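Local coordinates for cellulase (Bacillus sp. BG-CS10, PDB 5E09), which hydrolyses the beta-1,4-glucosidic bonds of cellulose with a family 5 catalytic domain that is followed by two further modules, one a family 46 carbohydrate-binding module, at residues N148-T153 and V191-E196; T197-D202 and A221-Y226; I510-H515 and V522-S527. One frame throughout, in Å; residues are numbered along the deposited sequence.

Contact 1: residues N148-T153 and V191-E196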
loop_
_atom_site.group_PDB
_atom_site.type_symbol
_atom_site.label_atom_id
_atom_site.label_comp_id
_atom_site.label_asym_id
_atom_site.label_seq_id
_atom_site.Cartn_x
_atom_site.Cartn_y
_atom_site.Cartn_z
ATOM N N ASN A 148 -14.885 0.361 -9.686
ATOM C CA ASN A 148 -13.503 0.223 -9.255
ATOM C C ASN A 148 -12.692 -0.605 -10.230
ATOM O O ASN A 148 -13.131 -1.675 -10.635
ATOM C CB ASN A 148 -13.427 -0.413 -7.872
ATOM C CG ASN A 148 -12.002 -0.552 -7.383
ATOM O OD1 ASN A 148 -11.359 0.439 -7.043
ATOM N ND2 ASN A 148 -11.493 -1.782 -7.361
ATOM N N GLU A 149 -11.512 -0.102 -10.589
ATOM C CA GLU A 149 -10.530 -0.828 -11.406
ATOM C C GLU A 149 -11.136 -1.641 -12.552
ATOM O O GLU A 149 -11.047 -2.866 -12.556
ATOM C CB GLU A 149 -9.689 -1.751 -10.509
ATOM C CG GLU A 149 -8.904 -0.988 -9.441
ATOM C CD GLU A 149 -7.836 -1.824 -8.740
ATOM O OE1 GLU A 149 -7.782 -3.051 -8.976
ATOM O OE2 GLU A 149 -7.044 -1.245 -7.958
ATOM N N PRO A 150 -11.752 -0.957 -13.529
ATOM C CA PRO A 150 -12.422 -1.641 -14.641
ATOM C C PRO A 150 -11.470 -2.508 -15.457
ATOM O O PRO A 150 -10.416 -2.039 -15.882
ATOM C CB PRO A 150 -12.959 -0.488 -15.498
ATOM C CG PRO A 150 -12.934 0.708 -14.617
ATOM C CD PRO A 150 -11.783 0.506 -13.690
ATOM N N ARG A 151 -11.846 -3.763 -15.664
ATOM C CA ARG A 151 -11.075 -4.673 -16.501
ATOM C C ARG A 151 -12.064 -5.533 -17.282
ATOM O O ARG A 151 -13.185 -5.746 -16.832
ATOM C CB ARG A 151 -10.136 -5.529 -15.644
ATOM C CG ARG A 151 -9.004 -6.211 -16.401
ATOM C CD ARG A 151 -8.231 -7.166 -15.493
ATOM N NE ARG A 151 -8.546 -6.936 -14.089
ATOM C CZ ARG A 151 -9.087 -7.846 -13.287
ATOM N NH1 ARG A 151 -9.348 -9.067 -13.740
ATOM N NH2 ARG A 151 -9.347 -7.536 -12.025
ATOM N N PHE A 152 -11.676 -6.010 -18.456
ATOM C CA PHE A 152 -12.593 -6.821 -19.248
ATOM C C PHE A 152 -11.909 -8.050 -19.805
ATOM O O PHE A 152 -10.681 -8.131 -19.819
ATOM C CB PHE A 152 -13.206 -5.994 -20.378
ATOM C CG PHE A 152 -13.917 -4.769 -19.895
ATOM C CD1 PHE A 152 -15.230 -4.841 -19.460
ATOM C CD2 PHE A 152 -13.264 -3.550 -19.843
ATOM C CE1 PHE A 152 -15.883 -3.715 -18.998
ATOM C CE2 PHE A 152 -13.911 -2.423 -19.384
ATOM C CZ PHE A 152 -15.225 -2.503 -18.963
ATOM N N THR A 153 -12.727 -8.997 -20.257
ATOM C CA THR A 153 -12.264 -10.295 -20.731
ATOM C C THR A 153 -11.184 -10.162 -21.781
ATOM O O THR A 153 -11.350 -9.487 -22.798
ATOM C CB THR A 153 -13.409 -11.137 -21.320
ATOM O OG1 THR A 153 -14.551 -11.068 -20.460
ATOM C CG2 THR A 153 -12.967 -12.591 -21.457
ATOM N N VAL A 191 -16.912 10.624 -10.150
ATOM C CA VAL A 191 -15.525 10.202 -10.206
ATOM C C VAL A 191 -15.376 9.085 -11.238
ATOM O O VAL A 191 -16.045 8.059 -11.151
ATOM C CB VAL A 191 -15.031 9.735 -8.814
ATOM C CG1 VAL A 191 -13.586 9.285 -8.879
ATOM C CG2 VAL A 191 -15.194 10.844 -7.783
ATOM N N LEU A 192 -14.515 9.296 -12.226
ATOM C CA LEU A 192 -14.359 8.343 -13.319
ATOM C C LEU A 192 -12.957 7.765 -13.361
ATOM O O LEU A 192 -11.968 8.497 -13.237
ATOM C CB LEU A 192 -14.679 9.001 -14.658
ATOM C CG LEU A 192 -16.043 9.671 -14.764
ATOM C CD1 LEU A 192 -16.155 10.436 -16.082
ATOM C CD2 LEU A 192 -17.141 8.625 -14.629
ATOM N N PRO A 193 -12.866 6.443 -13.539
ATOM C CA PRO A 193 -11.585 5.737 -13.583
ATOM C C PRO A 193 -10.996 5.590 -14.986
ATOM O O PRO A 193 -11.736 5.500 -15.968
ATOM C CB PRO A 193 -11.943 4.365 -13.018
ATOM C CG PRO A 193 -13.363 4.157 -13.479
ATOM C CD PRO A 193 -14.009 5.515 -13.517
ATOM N N THR A 194 -9.669 5.575 -15.066
ATOM C CA THR A 194 -8.994 5.051 -16.236
ATOM C C THR A 194 -9.215 3.544 -16.241
ATOM O O THR A 194 -9.638 2.974 -15.233
ATOM C CB THR A 194 -7.480 5.350 -16.234
ATOM O OG1 THR A 194 -6.901 4.870 -15.013
ATOM C CG2 THR A 194 -7.215 6.847 -16.358
ATOM N N LEU A 195 -8.940 2.906 -17.373
ATOM C CA LEU A 195 -8.976 1.452 -17.467
ATOM C C LEU A 195 -8.010 0.836 -16.460
ATOM O O LEU A 195 -6.827 1.189 -16.439
ATOM C CB LEU A 195 -8.628 1.006 -18.891
ATOM C CG LEU A 195 -8.883 -0.465 -19.227
ATOM C CD1 LEU A 195 -10.364 -0.802 -19.090
ATOM C CD2 LEU A 195 -8.389 -0.774 -20.626
ATOM N N GLU A 196 -8.527 -0.064 -15.620
ATOM C CA GLU A 196 -7.754 -0.723 -14.558
ATOM C C GLU A 196 -7.212 0.267 -13.524
ATOM O O GLU A 196 -6.285 -0.057 -12.776
ATOM C CB GLU A 196 -6.593 -1.527 -15.154
ATOM C CG GLU A 196 -7.000 -2.812 -15.838
ATOM C CD GLU A 196 -5.860 -3.442 -16.622
ATOM O OE1 GLU A 196 -4.783 -2.815 -16.716
ATOM O OE2 GLU A 196 -6.044 -4.562 -17.150
#

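Contact 2: residues T197-D202 and A221-Y226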
loop_
_atom_site.group_PDB
_atom_site.type_symbol
_atom_site.label_atom_id
_atom_site.label_comp_id
_atom_site.label_asym_id
_atom_site.label_seq_id
_atom_site.Cartn_x
_atom_site.Cartn_y
_atom_site.Cartn_z
ATOM N N THR A 197 -7.806 1.460 -13.487
ATOM C CA THR A 197 -7.271 2.614 -12.753
ATOM C C THR A 197 -5.759 2.749 -12.898
ATOM O O THR A 197 -5.077 3.116 -11.949
ATOM C CB THR A 197 -7.616 2.564 -11.242
ATOM O OG1 THR A 197 -7.034 1.397 -10.644
ATOM C CG2 THR A 197 -9.126 2.557 -11.027
ATOM N N ALA A 198 -5.242 2.451 -14.089
ATOM C CA ALA A 198 -3.805 2.517 -14.346
ATOM C C ALA A 198 -3.415 3.868 -14.946
ATOM O O ALA A 198 -4.274 4.692 -15.243
ATOM C CB ALA A 198 -3.381 1.384 -15.262
ATOM N N THR A 199 -2.120 4.090 -15.144
ATOM C CA THR A 199 -1.639 5.432 -15.450
ATOM C C THR A 199 -0.873 5.565 -16.763
ATOM O O THR A 199 -0.166 6.551 -16.966
ATOM C CB THR A 199 -0.736 5.954 -14.311
ATOM O OG1 THR A 199 0.441 5.139 -14.212
ATOM C CG2 THR A 199 -1.486 5.923 -12.986
ATOM N N SER A 200 -1.015 4.590 -17.657
ATOM C CA SER A 200 -0.426 4.694 -18.989
ATOM C C SER A 200 -0.975 5.914 -19.720
ATOM O O SER A 200 -2.151 6.259 -19.572
ATOM C CB SER A 200 -0.700 3.429 -19.801
ATOM O OG SER A 200 -0.205 2.286 -19.129
ATOM N N GLN A 201 -0.126 6.566 -20.507
ATOM C CA GLN A 201 -0.535 7.780 -21.209
ATOM C C GLN A 201 -1.787 7.559 -22.062
ATOM O O GLN A 201 -2.641 8.437 -22.143
ATOM C CB GLN A 201 0.609 8.304 -22.081
ATOM C CG GLN A 201 0.351 9.676 -22.685
ATOM C CD GLN A 201 -0.060 10.707 -21.647
ATOM O OE1 GLN A 201 0.700 11.024 -20.732
ATOM N NE2 GLN A 201 -1.272 11.232 -21.784
ATOM N N ASP A 202 -1.914 6.384 -22.674
ATOM C CA ASP A 202 -3.064 6.126 -23.533
ATOM C C ASP A 202 -4.363 6.025 -22.734
ATOM O O ASP A 202 -5.401 6.570 -23.136
ATOM C CB ASP A 202 -2.861 4.853 -24.353
ATOM C CG ASP A 202 -4.017 4.588 -25.301
ATOM O OD1 ASP A 202 -4.249 5.421 -26.209
ATOM O OD2 ASP A 202 -4.695 3.550 -25.140
ATOM N N ALA A 221 -11.124 12.823 -12.154
ATOM C CA ALA A 221 -10.401 11.652 -12.631
ATOM C C ALA A 221 -9.850 10.875 -11.443
ATOM O O ALA A 221 -9.432 11.475 -10.458
ATOM C CB ALA A 221 -9.275 12.066 -13.571
ATOM N N THR A 222 -9.854 9.549 -11.514
ATOM C CA THR A 222 -9.222 8.790 -10.450
ATOM C C THR A 222 -8.270 7.716 -10.950
ATOM O O THR A 222 -8.533 7.033 -11.945
ATOM C CB THR A 222 -10.252 8.123 -9.524
ATOM O OG1 THR A 222 -9.556 7.431 -8.481
ATOM C CG2 THR A 222 -11.137 7.137 -10.280
ATOM N N VAL A 223 -7.151 7.578 -10.248
ATOM C CA VAL A 223 -6.217 6.500 -10.553
ATOM C C VAL A 223 -5.751 5.855 -9.255
ATOM O O VAL A 223 -6.000 6.382 -8.165
ATOM C CB VAL A 223 -4.999 6.989 -11.368
ATOM C CG1 VAL A 223 -5.416 7.333 -12.791
ATOM C CG2 VAL A 223 -4.334 8.185 -10.702
ATOM N N HIS A 224 -5.097 4.706 -9.383
ATOM C CA HIS A 224 -4.572 3.969 -8.241
ATOM C C HIS A 224 -3.072 3.792 -8.403
ATOM O O HIS A 224 -2.566 3.782 -9.521
ATOM C CB HIS A 224 -5.249 2.603 -8.105
ATOM C CG HIS A 224 -6.688 2.677 -7.706
ATOM N ND1 HIS A 224 -7.493 1.558 -7.606
ATOM C CD2 HIS A 224 -7.473 3.730 -7.382
ATOM C CE1 HIS A 224 -8.704 1.922 -7.241
ATOM N NE2 HIS A 224 -8.724 3.235 -7.099
ATOM N N TYR A 225 -2.360 3.642 -7.291
ATOM C CA TYR A 225 -0.912 3.475 -7.347
ATOM C C TYR A 225 -0.385 2.678 -6.159
ATOM O O TYR A 225 -0.683 2.988 -5.013
ATOM C CB TYR A 225 -0.221 4.837 -7.404
ATOM C CG TYR A 225 1.255 4.729 -7.681
ATOM C CD1 TYR A 225 1.714 4.461 -8.965
ATOM C CD2 TYR A 225 2.190 4.877 -6.664
ATOM C CE1 TYR A 225 3.057 4.353 -9.233
ATOM C CE2 TYR A 225 3.541 4.770 -6.922
ATOM C CZ TYR A 225 3.969 4.511 -8.210
ATOM O OH TYR A 225 5.311 4.405 -8.480
ATOM N N TYR A 226 0.415 1.656 -6.438
ATOM C CA TYR A 226 0.880 0.758 -5.388
ATOM C C TYR A 226 2.382 0.554 -5.437
ATOM O O TYR A 226 2.908 -0.387 -4.850
ATOM C CB TYR A 226 0.161 -0.586 -5.486
ATOM C CG TYR A 226 -1.229 -0.533 -4.908
ATOM C CD1 TYR A 226 -1.439 -0.737 -3.547
ATOM C CD2 TYR A 226 -2.329 -0.258 -5.712
ATOM C CE1 TYR A 226 -2.709 -0.677 -3.001
ATOM C CE2 TYR A 226 -3.605 -0.193 -5.175
ATOM C CZ TYR A 226 -3.788 -0.405 -3.818
ATOM O OH TYR A 226 -5.053 -0.352 -3.273
#

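Contact 3: residues I510-H515 and V522-S527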
loop_
_atom_site.group_PDB
_atom_site.type_symbol
_atom_site.label_atom_id
_atom_site.label_comp_id
_atom_site.label_asym_id
_atom_site.label_seq_id
_atom_site.Cartn_x
_atom_site.Cartn_y
_atom_site.Cartn_z
ATOM N N ILE A 510 19.711 -27.061 -4.518
ATOM C CA ILE A 510 19.357 -25.656 -4.615
ATOM C C ILE A 510 20.191 -24.863 -3.619
ATOM O O ILE A 510 20.142 -25.114 -2.423
ATOM C CB ILE A 510 17.858 -25.429 -4.347
ATOM C CG1 ILE A 510 17.016 -26.291 -5.290
ATOM C CG2 ILE A 510 17.504 -23.963 -4.501
ATOM C CD1 ILE A 510 15.638 -26.622 -4.757
ATOM N N HIS A 511 20.983 -23.929 -4.125
ATOM C CA HIS A 511 21.762 -23.039 -3.281
ATOM C C HIS A 511 20.946 -21.797 -2.949
ATOM O O HIS A 511 20.564 -21.033 -3.841
ATOM C CB HIS A 511 23.079 -22.659 -3.964
ATOM C CG HIS A 511 24.028 -23.807 -4.129
ATOM N ND1 HIS A 511 23.747 -24.899 -4.919
ATOM C CD2 HIS A 511 25.251 -24.035 -3.594
ATOM C CE1 HIS A 511 24.757 -25.750 -4.869
ATOM N NE2 HIS A 511 25.683 -25.248 -4.073
ATOM N N LEU A 512 20.665 -21.625 -1.663
ATOM C CA LEU A 512 20.000 -20.438 -1.148
ATOM C C LEU A 512 21.023 -19.485 -0.543
ATOM O O LEU A 512 21.953 -19.906 0.162
ATOM C CB LEU A 512 18.942 -20.795 -0.091
ATOM C CG LEU A 512 17.915 -21.893 -0.380
ATOM C CD1 LEU A 512 17.056 -22.161 0.851
ATOM C CD2 LEU A 512 17.048 -21.538 -1.576
ATOM N N THR A 513 20.840 -18.199 -0.821
ATOM C CA THR A 513 21.659 -17.158 -0.225
ATOM C C THR A 513 20.763 -16.172 0.495
ATOM O O THR A 513 20.048 -15.416 -0.149
ATOM C CB THR A 513 22.482 -16.397 -1.283
ATOM O OG1 THR A 513 23.231 -17.325 -2.072
ATOM C CG2 THR A 513 23.430 -15.396 -0.615
ATOM N N PHE A 514 20.788 -16.174 1.822
ATOM C CA PHE A 514 20.002 -15.196 2.571
ATOM C C PHE A 514 20.768 -13.883 2.768
ATOM O O PHE A 514 21.890 -13.872 3.291
ATOM C CB PHE A 514 19.572 -15.773 3.918
ATOM C CG PHE A 514 18.607 -16.919 3.799
ATOM C CD1 PHE A 514 17.245 -16.685 3.716
ATOM C CD2 PHE A 514 19.064 -18.229 3.757
ATOM C CE1 PHE A 514 16.350 -17.735 3.605
ATOM C CE2 PHE A 514 18.176 -19.290 3.644
ATOM C CZ PHE A 514 16.814 -19.039 3.567
ATOM N N HIS A 515 20.151 -12.792 2.314
ATOM C CA HIS A 515 20.669 -11.441 2.506
ATOM C C HIS A 515 20.001 -10.780 3.710
ATOM O O HIS A 515 18.763 -10.620 3.745
ATOM C CB HIS A 515 20.439 -10.574 1.261
ATOM C CG HIS A 515 21.113 -11.083 0.021
ATOM N ND1 HIS A 515 22.058 -10.352 -0.667
ATOM C CD2 HIS A 515 20.959 -12.240 -0.669
ATOM C CE1 HIS A 515 22.464 -11.038 -1.721
ATOM N NE2 HIS A 515 21.814 -12.188 -1.744
ATOM N N VAL A 522 24.187 -15.419 4.293
ATOM C CA VAL A 522 24.367 -16.787 4.766
ATOM C C VAL A 522 23.959 -17.787 3.684
ATOM O O VAL A 522 22.878 -17.681 3.098
ATOM C CB VAL A 522 23.570 -17.041 6.058
ATOM C CG1 VAL A 522 23.886 -18.420 6.616
ATOM C CG2 VAL A 522 23.891 -15.970 7.081
ATOM N N GLU A 523 24.843 -18.742 3.411
ATOM C CA GLU A 523 24.605 -19.743 2.387
ATOM C C GLU A 523 23.947 -20.963 3.004
ATOM O O GLU A 523 24.203 -21.293 4.162
ATOM C CB GLU A 523 25.911 -20.136 1.697
ATOM C CG GLU A 523 26.617 -18.984 0.990
ATOM C CD GLU A 523 25.984 -18.636 -0.346
ATOM O OE1 GLU A 523 25.353 -19.527 -0.958
ATOM O OE2 GLU A 523 26.121 -17.475 -0.794
ATOM N N TYR A 524 23.092 -21.623 2.227
ATOM C CA TYR A 524 22.380 -22.807 2.691
ATOM C C TYR A 524 22.048 -23.699 1.501
ATOM O O TYR A 524 21.809 -23.203 0.409
ATOM C CB TYR A 524 21.106 -22.402 3.431
ATOM C CG TYR A 524 20.501 -23.485 4.295
ATOM C CD1 TYR A 524 21.003 -23.751 5.565
ATOM C CD2 TYR A 524 19.417 -24.230 3.850
ATOM C CE1 TYR A 524 20.446 -24.731 6.360
ATOM C CE2 TYR A 524 18.852 -25.212 4.640
ATOM C CZ TYR A 524 19.369 -25.460 5.891
ATOM O OH TYR A 524 18.804 -26.434 6.678
ATOM N N THR A 525 22.024 -25.012 1.695
ATOM C CA THR A 525 21.804 -25.898 0.556
ATOM C C THR A 525 20.614 -26.824 0.768
ATOM O O THR A 525 20.489 -27.455 1.809
ATOM C CB THR A 525 23.067 -26.744 0.253
ATOM O OG1 THR A 525 24.182 -25.872 0.035
ATOM C CG2 THR A 525 22.861 -27.604 -0.991
ATOM N N LEU A 526 19.731 -26.887 -0.221
ATOM C CA LEU A 526 18.610 -27.820 -0.194
ATOM C C LEU A 526 18.843 -28.962 -1.178
ATOM O O LEU A 526 19.379 -28.760 -2.260
ATOM C CB LEU A 526 17.293 -27.113 -0.531
ATOM C CG LEU A 526 16.890 -25.877 0.278
ATOM C CD1 LEU A 526 15.528 -25.365 -0.175
ATOM C CD2 LEU A 526 16.884 -26.177 1.767
ATOM N N SER A 527 18.455 -30.164 -0.786
ATOM C CA SER A 527 18.350 -31.274 -1.716
ATOM C C SER A 527 16.890 -31.679 -1.756
ATOM O O SER A 527 16.341 -32.145 -0.757
ATOM C CB SER A 527 19.242 -32.445 -1.297
ATOM O OG SER A 527 20.611 -32.099 -1.402
#

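Contact 1: residues N148-T153 and V191-E196
At the C-terminal rim of the catalytic TIM barrel, the loop that follows strand 142-145 lays Pro150 against Pro193, the last residue of the neighbouring strand 190-193. Asn148, Glu149 and Pro150 spell the Asn-Glu-Pro sequence that in family 5 glycoside hydrolases usually carries the acid/base glutamate, consistent with a place beside the active site. The two proline rings meet obliquely by their outer carbons, Pro150 CG 3.7 Å from Pro193 CG. Next to it, Pro150 CD comes to 3.6 Å from Thr194 O. One step further on, Glu196 N donates a short hydrogen bond of 2.7 Å to Pro150 O; it lies in the carbonyl plane but is bent, with an angle of 132° at the hydrogen. Carbon also crowds this oxygen: Leu195 CD1 stands 3.4 Å from Pro150 O. The leucine starts away from the loop, yet with CG anti to the backbone N (chi1 -169°) its CD1 returns to the edge of the Phe152 ring, 3.9 Å from Phe152 CE2. Phe166 meets that same ring edge-to-face. Glu196 runs out past the aliphatic part of Arg151, with Glu196 OE2 3.5 Å from Arg151 CG. The arginine chain bends at chi3, leaving Arg151 NE 4.6 Å from Glu196 OE2, while the like-charged carboxylate of Glu158 lies close to that oxygen. One backbone bond, set among apolar contacts, thus ties the loop to 191-196, and the opposite charges of Arg151 and Glu196 probably add only a longer-range attraction.

Contact 2: residues T197-D202 and A221-Y226
Thr197 stands over one face of the His224 imidazole, its CB 3.8 Å from the ring centroid and 19° off the ring normal, a CH-pi contact displaced toward the rim of the ring. The two side chains are inclined to each other, and the threonine's branches divide the ring between them. Its methyl reaches the far end, Thr197 CG2 lying 3.9 Å from His224 CE1, whereas the hydroxyl sits by the near end, Thr197 OG1 3.2 Å from His224 CG. The chi1 of 62° sets this division, since it wedges OG1 between the backbone N and the carbonyl carbon and turns CG2 along the ring. Thr197 has a left-handed backbone conformation, and its carbonyl takes a nearly straight hydrogen bond of 3.0 Å from His224 N to Thr197 O, received in the carbonyl plane on a lone pair. Backbone bond and ring contact therefore hold the same two residues together. His224 ND1 is hydrogen-bonded to Glu149 OE2; Thr197 thus lies behind the Glu149-His224 pair, where it probably limits the turning of the imidazole. His224 and Tyr226 match the His-X-Tyr pattern found in family 5 active sites, and Tyr226 OH hydrogen-bonds to Glu271 OE1. Beside this pair, Thr199 meets Val223 at about a right angle, Thr199 CG2 4.0 Å from Val223 CB, and Ala198 O lies 3.8 Å from Val223 CG1. The contact belongs to the right-handed beta-alpha-beta unit of strand 190-193, helix 201-214 and strand 219-225; Thr199 also touches Thr252 of helix 243-261, whose Arg255 NE hydrogen-bonds to Thr199 O, and strand 267-272 flanks 219-225 on its other side.

Contact 3: residues I510-H515 and V522-S527
Ile510, Leu512 and Phe514 face Leu526, Tyr524 and Val522 across an antiparallel beta hairpin whose two faces differ sharply. Three hydrogen-bonded pairs, Ile510 with Leu526, Leu512 with Tyr524 and Phe514 with Val522, supply six backbone bonds; the strands run 153° apart in direction. The side chains of these pairs make the tight face. Leu512 reaches diagonally as well as straight across, its CD1 lying 3.7 Å from Leu526 CD1, and the same methyl approaches the tyrosine ring obliquely, 4.3 Å from Tyr524 CD2. Phe514 turns its ring edge to the tyrosine, Phe514 CE2 being 4.3 Å from Tyr524 CB. Its chi1 of -163° swings the Tyr524 ring away from strand 509-516, and the hydroxyl hydrogen-bonds to Glu438 O. Replacing Leu512 by an alanine would probably leave Leu526 CD1 without its methyl partner and open a gap beside the Tyr524 ring. The other face, with His511, Thr513, Glu523 and Thr525, is looser and more open to solvent. There Thr513 and Glu523 lie side by side, the glutamate bent at chi2 so that its OE2 stands 3.2 Å from Thr513 OG1. Thr525 OG1 lies over a face of the His511 ring, 4.2 Å from His511 CD2. Within the antiparallel sheet of the carbohydrate-binding module the hairpin runs between strands 458-465 and 532-536, and its apolar face is covered by Leu437 of strand 436-443 and by Phe447 and Ile449 of strand 447-452.

Contacts 1 and 2 are buried neighbours in the catalytic barrel, their centres about 9 Å apart; contact 1 includes the end of strand 190-193 and contact 2 strand 219-225, its neighbour in the barrel. The chain running off strand 190-193 serves both contacts, meeting the Asn-Glu-Pro loop first and the next strand afterwards. Each relies on a single backbone hydrogen bond, helped by proline and leucine packing in contact 1 and by threonine over imidazole in contact 2. Contact 3 lies in another module, about 39 Å from contact 2 between centres; its regular hairpin ladder has one mostly buried, largely apolar face and one polar, partly exposed face.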